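Long-range contacts in Cfl (Pectobacterium brasiliense, PDB 7A9J), which is a coronafacic acid ligase of the ATP-dependent AMP-binding family, which probably activates carboxylic acids as adenylates for amide-bond formation: residues Q203-D208 against S382-I387; N211-T216 against G340-Y345; G310-A315 against S332-T337. The protein carries 1 engineered substitution. All coordinates share one frame; numbering follows the deposited sequence. Where two conformers were deposited one is given.

Contact 1 of 3, residues Q203-D208 against S382-I387; sequences QKTLID and SPAKTI
Asp208 and Ala384 bring the two backbones to 4.8 Å between CA atoms, where the first turns of helix 203-214 meet the irregular loop 382-387 that joins strands 376-381 and 388-390 in the AMP-binding fold. A small residue suits this approach: the methyl of Ala384 lies against the helix, its CB 3.7 Å from Asp208 CB.

One turn earlier, Thr205 makes the direct polar link. Its OG1 donates to Lys385 O at 2.8 Å, coming from above the carbonyl plane, 37° out of it, and the same hydroxyl is bonded to Ser202 N, just before the helix. With OG1 beside its own backbone N (chi1 -44°), the branch CG2 is left to meet Thr386 CG2 at 3.9 Å. Threonine thus supplies both a donor for the loop and a methyl that packs on Thr386.

Asp208 also works through its carboxylate. OD2 pairs with Lys204 NZ, one turn back on the helix, though the modelled separation is improbably short, and it accepts a hydrogen bond from a water at 2.7 Å. The loop is shaped by an ST turn, in which Ala384 N donates to Ser382 OG at 3.0 Å, and Lys385 NZ reaches back to Ser382 O. The water on Asp208 OD2 completes the bridge by accepting from Lys385 N at 2.9 Å.

Contact 2 of 3, residues N211-T216 against G340-Y345; sequences NLTKVT and GGPVIY. With R4Z (6-ethyl-1-oxidanylidene-indene-4-carboxylic acid), chain B.
Pro342 wedges its ring between helix 203-214 and the bound indenone acid. Its CD meets Thr213 OG1 at 3.2 Å, while its CB lies 3.3 Å from the ketone oxygen O01 of the ligand, so one compact, rigid ring contacts the helix and also lines the pocket. The hydroxyl of Thr213 is engaged with Ala209 O one turn back, and its contact with the proline is packing alone. Leu212 curls round Pro342 O, with CB and CD1 both against it; this carbonyl is buried in an apolar setting and has no hydrogen-bond partner.

Tyr345 and Thr216 form the second half of the contact. The CA of Thr216 sits over the middle of the phenol ring, 4.1 Å from its centroid and 12° off the normal, a CH-pi contact, and Thr216 CG2 lies over the same ring at 4.0 Å from Tyr345 CG. Its own hydroxyl helps to fix the threonine: set between backbone N and carbonyl carbon (chi1 78°), OG1 donates to Thr213 O at 2.8 Å, in the carbonyl plane on a lone pair. Thr216 N grips the same oxygen, so two bonds from Thr216 converge on Thr213 O. The tyrosine offers a broad apolar face here and a polar tip beyond, where OH bonds to Gln331 and Asn218.

Strand 342-346 runs between strands 331-335 and 356-360, and a classic beta bulge sets Val343 and Ile344 together opposite Tyr334, while helix 240-251 packs on Thr213.

Contact 3 of 3, residues G310-A315 against S332-T337; sequences GGDSCA and SSYGQT. With R4Z (6-ethyl-1-oxidanylidene-indene-4-carboxylic acid), chain B.
Ser333 O is gripped from several directions: Gly311 N donates to it at 3.1 Å, nearly straight at 169°, Gly310 CA adds a CA-H...O contact, and a water linked to Ser313 O gives a weak bond. Gly335 N then donates to Gly311 O at 3.0 Å, continuing the parallel pairing of the two strand ends. Gly311 and Asp312 are each described in one of two conformers. The sequence Tyr334-Gly335-Gln336-Thr337 belongs to a signature motif of adenylate-forming enzymes, and here it lines the pocket of the indenone acid.

Ser333 OG holds the ligand directly, donating to the ketone O01 at 2.7 Å. With OG anti to the backbone N (chi1 -177°), the short side chain reaches this oxygen from the pocket face of the strand. Glycine suits positions 310 and 335 because it lets the ligand come against bare backbone: C04 is 3.5 Å from Gly310 C, and C15 is 3.5 Å from Gly335 C.

Tyr334 points to the other face. Asp312 sets OD1 over one face of its ring, offset toward the rim, with carboxylate and ring planes 89° apart; Ser313 O lies at the ring edge, and the phenol OH bonds to Asp408. Asp312 OD2 and Gly335 O, both acceptors, are joined by a water that donates to each, at 2.7 Å to OD2.

The pair closes a beta-alpha-beta unit of strand 306-311, helix 316-326 and strand 331-335, with strand 278-281 flanking the first strand and strand 342-346 the second.

How the contacts relate
Contacts 2 and 3 are buried and share the ligand, whereas contact 1 is only partly buried and lies further from the centre of the chain. Helix 203-214 serves contacts 1 and 2: its start meets a loop through a side-chain hydrogen bond and a water bridge, while residues 211-216 meet a strand through apolar and CH-pi packing. Contact 3 instead rests on backbone bonds between parallel strands. It adjoins contact 2 through antiparallel pairing of strands 331-335 and 342-346, Tyr334 bonding to Val343 and Ile344. Contact 1 touches both neighbours by packing, with Ser382 against Leu212 and Thr386 against Thr337. Along the chain, contact 3 nests within contact 2, and contact 2 within contact 1.

Contact 1 of 3, residues Q203-D208 against S382-I387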
loop_
_atom_site.group_PDB
_atom_site.type_symbol
_atom_site.label_atom_id
_atom_site.label_comp_id
_atom_site.label_asym_id
_atom_site.label_seq_id
_atom_site.Cartn_x
_atom_site.Cartn_y
_atom_site.Cartn_z
ATOM N N GLN A 203 7.771 -0.345 19.543
ATOM C CA GLN A 203 7.189 0.983 19.702
ATOM C C GLN A 203 7.975 2.021 18.902
ATOM O O GLN A 203 7.375 2.865 18.212
ATOM C CB GLN A 203 7.098 1.345 21.193
ATOM C CG GLN A 203 6.145 0.420 21.977
ATOM C CD GLN A 203 4.684 0.893 21.923
ATOM O OE1 GLN A 203 4.389 1.958 21.402
ATOM N NE2 GLN A 203 3.770 0.098 22.522
ATOM N N LYS A 204 9.310 1.957 18.957
ATOM C CA LYS A 204 10.134 2.888 18.189
ATOM C C LYS A 204 9.989 2.698 16.675
ATOM O O LYS A 204 9.927 3.700 15.947
ATOM C CB LYS A 204 11.609 2.768 18.583
ATOM C CG LYS A 204 12.474 3.857 17.919
ATOM C CD LYS A 204 13.947 3.799 18.413
ATOM C CE LYS A 204 14.774 5.008 17.923
ATOM N NZ LYS A 204 14.656 5.295 16.467
ATOM N N THR A 205 10.004 1.441 16.169
ATOM C CA THR A 205 9.745 1.254 14.741
ATOM C C THR A 205 8.475 1.975 14.319
ATOM O O THR A 205 8.429 2.671 13.282
ATOM C CB THR A 205 9.565 -0.227 14.364
ATOM O OG1 THR A 205 10.557 -1.041 14.991
ATOM C CG2 THR A 205 9.752 -0.376 12.821
ATOM N N LEU A 206 7.423 1.833 15.130
ATOM C CA LEU A 206 6.162 2.423 14.743
ATOM C C LEU A 206 6.225 3.958 14.785
ATOM O O LEU A 206 5.690 4.617 13.886
ATOM C CB LEU A 206 5.087 1.873 15.681
ATOM C CG LEU A 206 3.669 2.003 15.230
ATOM C CD1 LEU A 206 3.450 1.267 13.907
ATOM C CD2 LEU A 206 2.824 1.378 16.381
ATOM N N ILE A 207 6.834 4.521 15.836
ATOM C CA ILE A 207 7.063 5.974 15.901
ATOM C C ILE A 207 7.755 6.429 14.600
ATOM O O ILE A 207 7.318 7.375 13.934
ATOM C CB ILE A 207 7.929 6.314 17.123
ATOM C CG1 ILE A 207 7.169 6.074 18.472
ATOM C CG2 ILE A 207 8.486 7.762 17.067
ATOM C CD1 ILE A 207 8.135 6.173 19.610
ATOM N N ASP A 208 8.859 5.765 14.250
ATOM C CA ASP A 208 9.648 6.207 13.098
ATOM C C ASP A 208 8.896 5.959 11.787
ATOM O O ASP A 208 8.955 6.783 10.867
ATOM C CB ASP A 208 11.023 5.514 13.100
ATOM C CG ASP A 208 11.880 5.940 14.333
ATOM O OD1 ASP A 208 11.661 7.074 14.831
ATOM O OD2 ASP A 208 12.773 5.176 14.770
ATOM N N SER A 382 16.332 2.243 6.060
ATOM C CA SER A 382 15.247 3.107 6.547
ATOM C C SER A 382 15.496 3.559 7.991
ATOM O O SER A 382 16.127 2.824 8.768
ATOM C CB SER A 382 13.907 2.360 6.463
ATOM O OG SER A 382 12.911 3.074 7.202
ATOM N N PRO A 383 15.071 4.779 8.366
ATOM C CA PRO A 383 15.164 5.177 9.781
ATOM C C PRO A 383 14.177 4.450 10.657
ATOM O O PRO A 383 14.329 4.474 11.892
ATOM C CB PRO A 383 14.883 6.687 9.753
ATOM C CG PRO A 383 13.905 6.841 8.611
ATOM C CD PRO A 383 14.464 5.848 7.553
ATOM N N ALA A 384 13.171 3.799 10.073
ATOM C CA ALA A 384 12.280 2.936 10.845
ATOM C C ALA A 384 12.847 1.524 10.780
ATOM O O ALA A 384 12.642 0.788 9.811
ATOM C CB ALA A 384 10.849 3.027 10.339
ATOM N N LYS A 385 13.588 1.169 11.811
ATOM C CA LYS A 385 14.266 -0.117 11.900
ATOM C C LYS A 385 13.348 -1.154 12.515
ATOM O O LYS A 385 13.027 -1.083 13.718
ATOM C CB LYS A 385 15.525 0.005 12.742
ATOM C CG LYS A 385 16.365 1.162 12.383
ATOM C CD LYS A 385 17.258 0.787 11.266
ATOM C CE LYS A 385 18.324 1.851 11.112
ATOM N NZ LYS A 385 18.644 1.796 9.676
ATOM N N THR A 386 12.975 -2.151 11.720
ATOM C CA THR A 386 12.281 -3.304 12.272
ATOM C C THR A 386 13.249 -4.123 13.127
ATOM O O THR A 386 14.468 -4.078 12.956
ATOM C CB THR A 386 11.667 -4.138 11.154
ATOM O OG1 THR A 386 12.714 -4.547 10.258
ATOM C CG2 THR A 386 10.662 -3.276 10.375
ATOM N N ILE A 387 12.697 -4.873 14.068
ATOM C CA ILE A 387 13.507 -5.542 15.061
ATOM C C ILE A 387 14.046 -6.851 14.522
ATOM O O ILE A 387 15.121 -7.297 14.925
ATOM C CB ILE A 387 12.676 -5.804 16.335
ATOM C CG1 ILE A 387 12.058 -4.499 16.849
ATOM C CG2 ILE A 387 13.483 -6.505 17.350
ATOM C CD1 ILE A 387 13.003 -3.294 16.808
HETATM O O HOH W 1 13.301 2.594 14.337
#

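Contact 2 of 3, residues N211-T216 against G340-Y345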
loop_
_atom_site.group_PDB
_atom_site.type_symbol
_atom_site.label_atom_id
_atom_site.label_comp_id
_atom_site.label_asym_id
_atom_site.label_seq_id
_atom_site.Cartn_x
_atom_site.Cartn_y
_atom_site.Cartn_z
ATOM N N ASN A 211 6.317 8.643 11.525
ATOM C CA ASN A 211 7.010 9.886 11.166
ATOM C C ASN A 211 7.354 9.926 9.662
ATOM O O ASN A 211 7.198 10.989 9.030
ATOM C CB ASN A 211 8.291 10.056 11.980
ATOM C CG ASN A 211 8.020 10.487 13.430
ATOM O OD1 ASN A 211 6.920 10.900 13.770
ATOM N ND2 ASN A 211 9.036 10.379 14.276
ATOM N N LEU A 212 7.740 8.789 9.080
ATOM C CA LEU A 212 7.902 8.729 7.619
ATOM C C LEU A 212 6.560 8.991 6.946
ATOM O O LEU A 212 6.465 9.773 5.988
ATOM C CB LEU A 212 8.418 7.365 7.161
ATOM C CG LEU A 212 9.886 7.114 7.536
ATOM C CD1 LEU A 212 10.191 5.624 7.456
ATOM C CD2 LEU A 212 10.822 7.928 6.546
ATOM N N THR A 213 5.508 8.336 7.434
ATOM C CA THR A 213 4.221 8.441 6.758
ATOM C C THR A 213 3.659 9.862 6.839
ATOM O O THR A 213 3.016 10.325 5.892
ATOM C CB THR A 213 3.232 7.427 7.398
ATOM O OG1 THR A 213 3.884 6.125 7.341
ATOM C CG2 THR A 213 1.945 7.395 6.585
ATOM N N LYS A 214 3.833 10.525 7.986
ATOM C CA LYS A 214 3.337 11.898 8.150
ATOM C C LYS A 214 3.789 12.809 7.022
ATOM O O LYS A 214 2.983 13.613 6.540
ATOM C CB LYS A 214 3.810 12.517 9.473
ATOM C CG LYS A 214 2.959 12.033 10.641
ATOM C CD LYS A 214 3.620 12.476 11.998
ATOM C CE LYS A 214 3.858 13.937 12.165
ATOM N NZ LYS A 214 4.267 14.173 13.627
ATOM N N VAL A 215 5.056 12.657 6.561
ATOM C CA VAL A 215 5.632 13.485 5.468
ATOM C C VAL A 215 4.891 13.274 4.149
ATOM O O VAL A 215 4.975 14.117 3.253
ATOM C CB VAL A 215 7.183 13.165 5.291
ATOM C CG1 VAL A 215 7.835 14.027 4.172
ATOM C CG2 VAL A 215 7.863 13.427 6.612
ATOM N N THR A 216 4.203 12.144 3.989
ATOM C CA THR A 216 3.504 11.831 2.754
ATOM C C THR A 216 2.031 12.204 2.775
ATOM O O THR A 216 1.363 12.055 1.731
ATOM C CB THR A 216 3.604 10.331 2.398
ATOM O OG1 THR A 216 2.705 9.571 3.193
ATOM C CG2 THR A 216 5.068 9.798 2.566
ATOM N N GLY A 340 9.847 -0.789 7.439
ATOM C CA GLY A 340 9.124 -0.044 8.482
ATOM C C GLY A 340 7.942 0.745 7.955
ATOM O O GLY A 340 6.796 0.548 8.388
ATOM N N GLY A 341 8.189 1.583 6.975
ATOM C CA GLY A 341 7.167 2.392 6.382
ATOM C C GLY A 341 7.484 2.823 4.954
ATOM O O GLY A 341 8.340 2.275 4.304
ATOM N N PRO A 342 6.736 3.786 4.460
ATOM C CA PRO A 342 7.109 4.490 3.220
ATOM C C PRO A 342 8.545 5.005 3.326
ATOM O O PRO A 342 8.957 5.601 4.340
ATOM C CB PRO A 342 6.134 5.685 3.172
ATOM C CG PRO A 342 5.019 5.270 4.165
ATOM C CD PRO A 342 5.781 4.565 5.273
ATOM N N VAL A 343 9.297 4.872 2.224
ATOM C CA VAL A 343 10.650 5.422 2.252
ATOM C C VAL A 343 10.940 6.391 1.125
ATOM O O VAL A 343 11.897 7.150 1.219
ATOM C CB VAL A 343 11.705 4.286 2.226
ATOM C CG1 VAL A 343 11.611 3.527 3.592
ATOM C CG2 VAL A 343 11.493 3.323 1.032
ATOM N N ILE A 344 10.218 6.323 0.023
ATOM C CA ILE A 344 10.454 7.197 -1.116
ATOM C C ILE A 344 9.100 7.756 -1.530
ATOM O O ILE A 344 8.112 7.021 -1.604
ATOM C CB ILE A 344 11.150 6.435 -2.272
ATOM C CG1 ILE A 344 12.567 6.075 -1.857
ATOM C CG2 ILE A 344 11.191 7.334 -3.513
ATOM C CD1 ILE A 344 13.248 4.941 -2.747
ATOM N N TYR A 345 9.059 9.051 -1.764
ATOM C CA TYR A 345 7.808 9.740 -1.972
ATOM C C TYR A 345 7.901 10.639 -3.183
ATOM O O TYR A 345 8.847 11.418 -3.301
ATOM C CB TYR A 345 7.510 10.520 -0.707
ATOM C CG TYR A 345 6.387 11.529 -0.772
ATOM C CD1 TYR A 345 5.147 11.194 -1.276
ATOM C CD2 TYR A 345 6.593 12.822 -0.294
ATOM C CE1 TYR A 345 4.088 12.136 -1.325
ATOM C CE2 TYR A 345 5.565 13.787 -0.343
ATOM C CZ TYR A 345 4.311 13.425 -0.860
ATOM O OH TYR A 345 3.306 14.372 -0.872
HETATM C C13 R4Z B . 4.983 -0.477 4.803
HETATM C C15 R4Z B . 4.577 1.082 2.843
HETATM C C02 R4Z B . 3.981 2.579 0.803
HETATM C C03 R4Z B . 3.213 2.544 -0.360
HETATM C C04 R4Z B . 2.653 1.122 -0.421
HETATM C C05 R4Z B . 3.982 1.409 1.635
HETATM C C06 R4Z B . 3.164 0.462 0.969
HETATM C C07 R4Z B . 2.962 -0.775 1.570
HETATM C C08 R4Z B . 2.078 -1.818 0.868
HETATM C C11 R4Z B . 3.534 -1.074 2.806
HETATM C C12 R4Z B . 4.352 -0.147 3.466
HETATM C C14 R4Z B . 3.943 -0.339 5.951
HETATM O O01 R4Z B . 4.619 3.557 1.093
HETATM O O09 R4Z B . 1.681 -2.797 1.555
HETATM O O10 R4Z B . 1.757 -1.732 -0.361
#

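Contact 3 of 3, residues G310-A315 against S332-T337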
loop_
_atom_site.group_PDB
_atom_site.type_symbol
_atom_site.label_atom_id
_atom_site.label_comp_id
_atom_site.label_asym_id
_atom_site.label_seq_id
_atom_site.Cartn_x
_atom_site.Cartn_y
_atom_site.Cartn_z
ATOM N N GLY A 310 0.096 3.857 -3.992
ATOM C CA GLY A 310 1.095 3.234 -3.131
ATOM C C GLY A 310 1.508 1.874 -3.638
ATOM O O GLY A 310 0.651 1.081 -3.990
ATOM N N GLY A 311 2.826 1.607 -3.597
ATOM C CA GLY A 311 3.390 0.293 -3.859
ATOM C C GLY A 311 4.907 0.112 -3.772
ATOM O O GLY A 311 5.601 0.559 -2.833
ATOM N N ASP A 312 5.403 -0.651 -4.762
ATOM C CA ASP A 312 6.807 -1.021 -4.934
ATOM C C ASP A 312 7.199 -0.904 -6.400
ATOM O O ASP A 312 8.152 -1.557 -6.868
ATOM C CB ASP A 312 7.075 -2.431 -4.406
ATOM C CG ASP A 312 7.566 -2.415 -2.983
ATOM O OD1 ASP A 312 8.486 -1.603 -2.721
ATOM O OD2 ASP A 312 7.024 -3.182 -2.142
ATOM N N SER A 313 6.451 -0.081 -7.136
ATOM C CA SER A 313 6.727 0.205 -8.514
ATOM C C SER A 313 6.703 1.708 -8.766
ATOM O O SER A 313 7.021 2.537 -7.893
ATOM C CB SER A 313 5.697 -0.474 -9.398
ATOM O OG SER A 313 6.087 -0.444 -10.754
ATOM N N CYS A 314 6.313 2.033 -9.987
ATOM C CA CYS A 314 6.269 3.389 -10.507
ATOM C C CYS A 314 4.866 3.670 -11.051
ATOM O O CYS A 314 4.256 2.811 -11.707
ATOM C CB CYS A 314 7.330 3.510 -11.568
ATOM S SG CYS A 314 7.272 4.983 -12.563
ATOM N N ALA A 315 4.326 4.859 -10.754
ATOM C CA ALA A 315 2.989 5.189 -11.226
ATOM C C ALA A 315 2.988 6.312 -12.258
ATOM O O ALA A 315 2.009 7.064 -12.383
ATOM C CB ALA A 315 2.095 5.533 -10.006
ATOM N N SER A 332 2.909 9.517 -5.412
ATOM C CA SER A 332 3.090 8.104 -5.127
ATOM C C SER A 332 3.945 7.925 -3.891
ATOM O O SER A 332 4.726 8.782 -3.504
ATOM C CB SER A 332 3.736 7.324 -6.339
ATOM O OG SER A 332 4.992 7.900 -6.688
ATOM N N SER A 333 3.790 6.737 -3.303
ATOM C CA SER A 333 4.548 6.361 -2.133
ATOM C C SER A 333 5.117 4.980 -2.397
ATOM O O SER A 333 4.477 4.146 -3.032
ATOM C CB SER A 333 3.595 6.397 -0.869
ATOM O OG SER A 333 4.351 6.106 0.299
ATOM N N TYR A 334 6.346 4.777 -1.998
ATOM C CA TYR A 334 7.040 3.540 -2.288
ATOM C C TYR A 334 7.577 3.039 -0.965
ATOM O O TYR A 334 8.319 3.750 -0.300
ATOM C CB TYR A 334 8.165 3.816 -3.273
ATOM C CG TYR A 334 9.133 2.692 -3.613
ATOM C CD1 TYR A 334 10.165 2.331 -2.743
ATOM C CD2 TYR A 334 9.072 2.061 -4.852
ATOM C CE1 TYR A 334 11.121 1.349 -3.124
ATOM C CE2 TYR A 334 9.983 1.055 -5.199
ATOM C CZ TYR A 334 11.018 0.728 -4.341
ATOM O OH TYR A 334 11.961 -0.260 -4.723
ATOM N N GLY A 335 7.222 1.827 -0.592
ATOM C CA GLY A 335 7.684 1.355 0.703
ATOM C C GLY A 335 7.249 -0.074 0.897
ATOM O O GLY A 335 6.527 -0.655 0.070
ATOM N N GLN A 336 7.719 -0.647 2.004
ATOM C CA GLN A 336 7.332 -2.022 2.293
ATOM C C GLN A 336 7.529 -2.278 3.784
ATOM O O GLN A 336 8.263 -1.564 4.479
ATOM C CB GLN A 336 8.143 -3.029 1.469
ATOM C CG GLN A 336 9.619 -2.975 1.742
ATOM C CD GLN A 336 10.407 -3.854 0.742
ATOM O OE1 GLN A 336 10.862 -3.370 -0.292
ATOM N NE2 GLN A 336 10.519 -5.146 1.030
ATOM N N THR A 337 6.895 -3.353 4.247
ATOM C CA THR A 337 6.897 -3.658 5.680
ATOM C C THR A 337 8.304 -3.822 6.248
ATOM O O THR A 337 8.585 -3.344 7.341
ATOM C CB THR A 337 6.060 -4.925 5.880
ATOM O OG1 THR A 337 4.748 -4.622 5.365
ATOM C CG2 THR A 337 5.917 -5.252 7.380
HETATM C C13 R4Z B . 4.983 -0.477 4.803
HETATM C C15 R4Z B . 4.577 1.082 2.843
HETATM C C02 R4Z B . 3.981 2.579 0.803
HETATM C C03 R4Z B . 3.213 2.544 -0.360
HETATM C C04 R4Z B . 2.653 1.122 -0.421
HETATM C C05 R4Z B . 3.982 1.409 1.635
HETATM C C06 R4Z B . 3.164 0.462 0.969
HETATM C C07 R4Z B . 2.962 -0.775 1.570
HETATM C C08 R4Z B . 2.078 -1.818 0.868
HETATM C C11 R4Z B . 3.534 -1.074 2.806
HETATM C C12 R4Z B . 4.352 -0.147 3.466
HETATM C C14 R4Z B . 3.943 -0.339 5.951
HETATM O O01 R4Z B . 4.619 3.557 1.093
HETATM O O09 R4Z B . 1.681 -2.797 1.555
HETATM O O10 R4Z B . 1.757 -1.732 -0.361
HETATM O O HOH W 2 5.080 -3.016 -0.324
HETATM O O HOH W 3 5.932 4.223 -6.130
HETATM O O HOH W 4 5.723 6.888 -9.246
#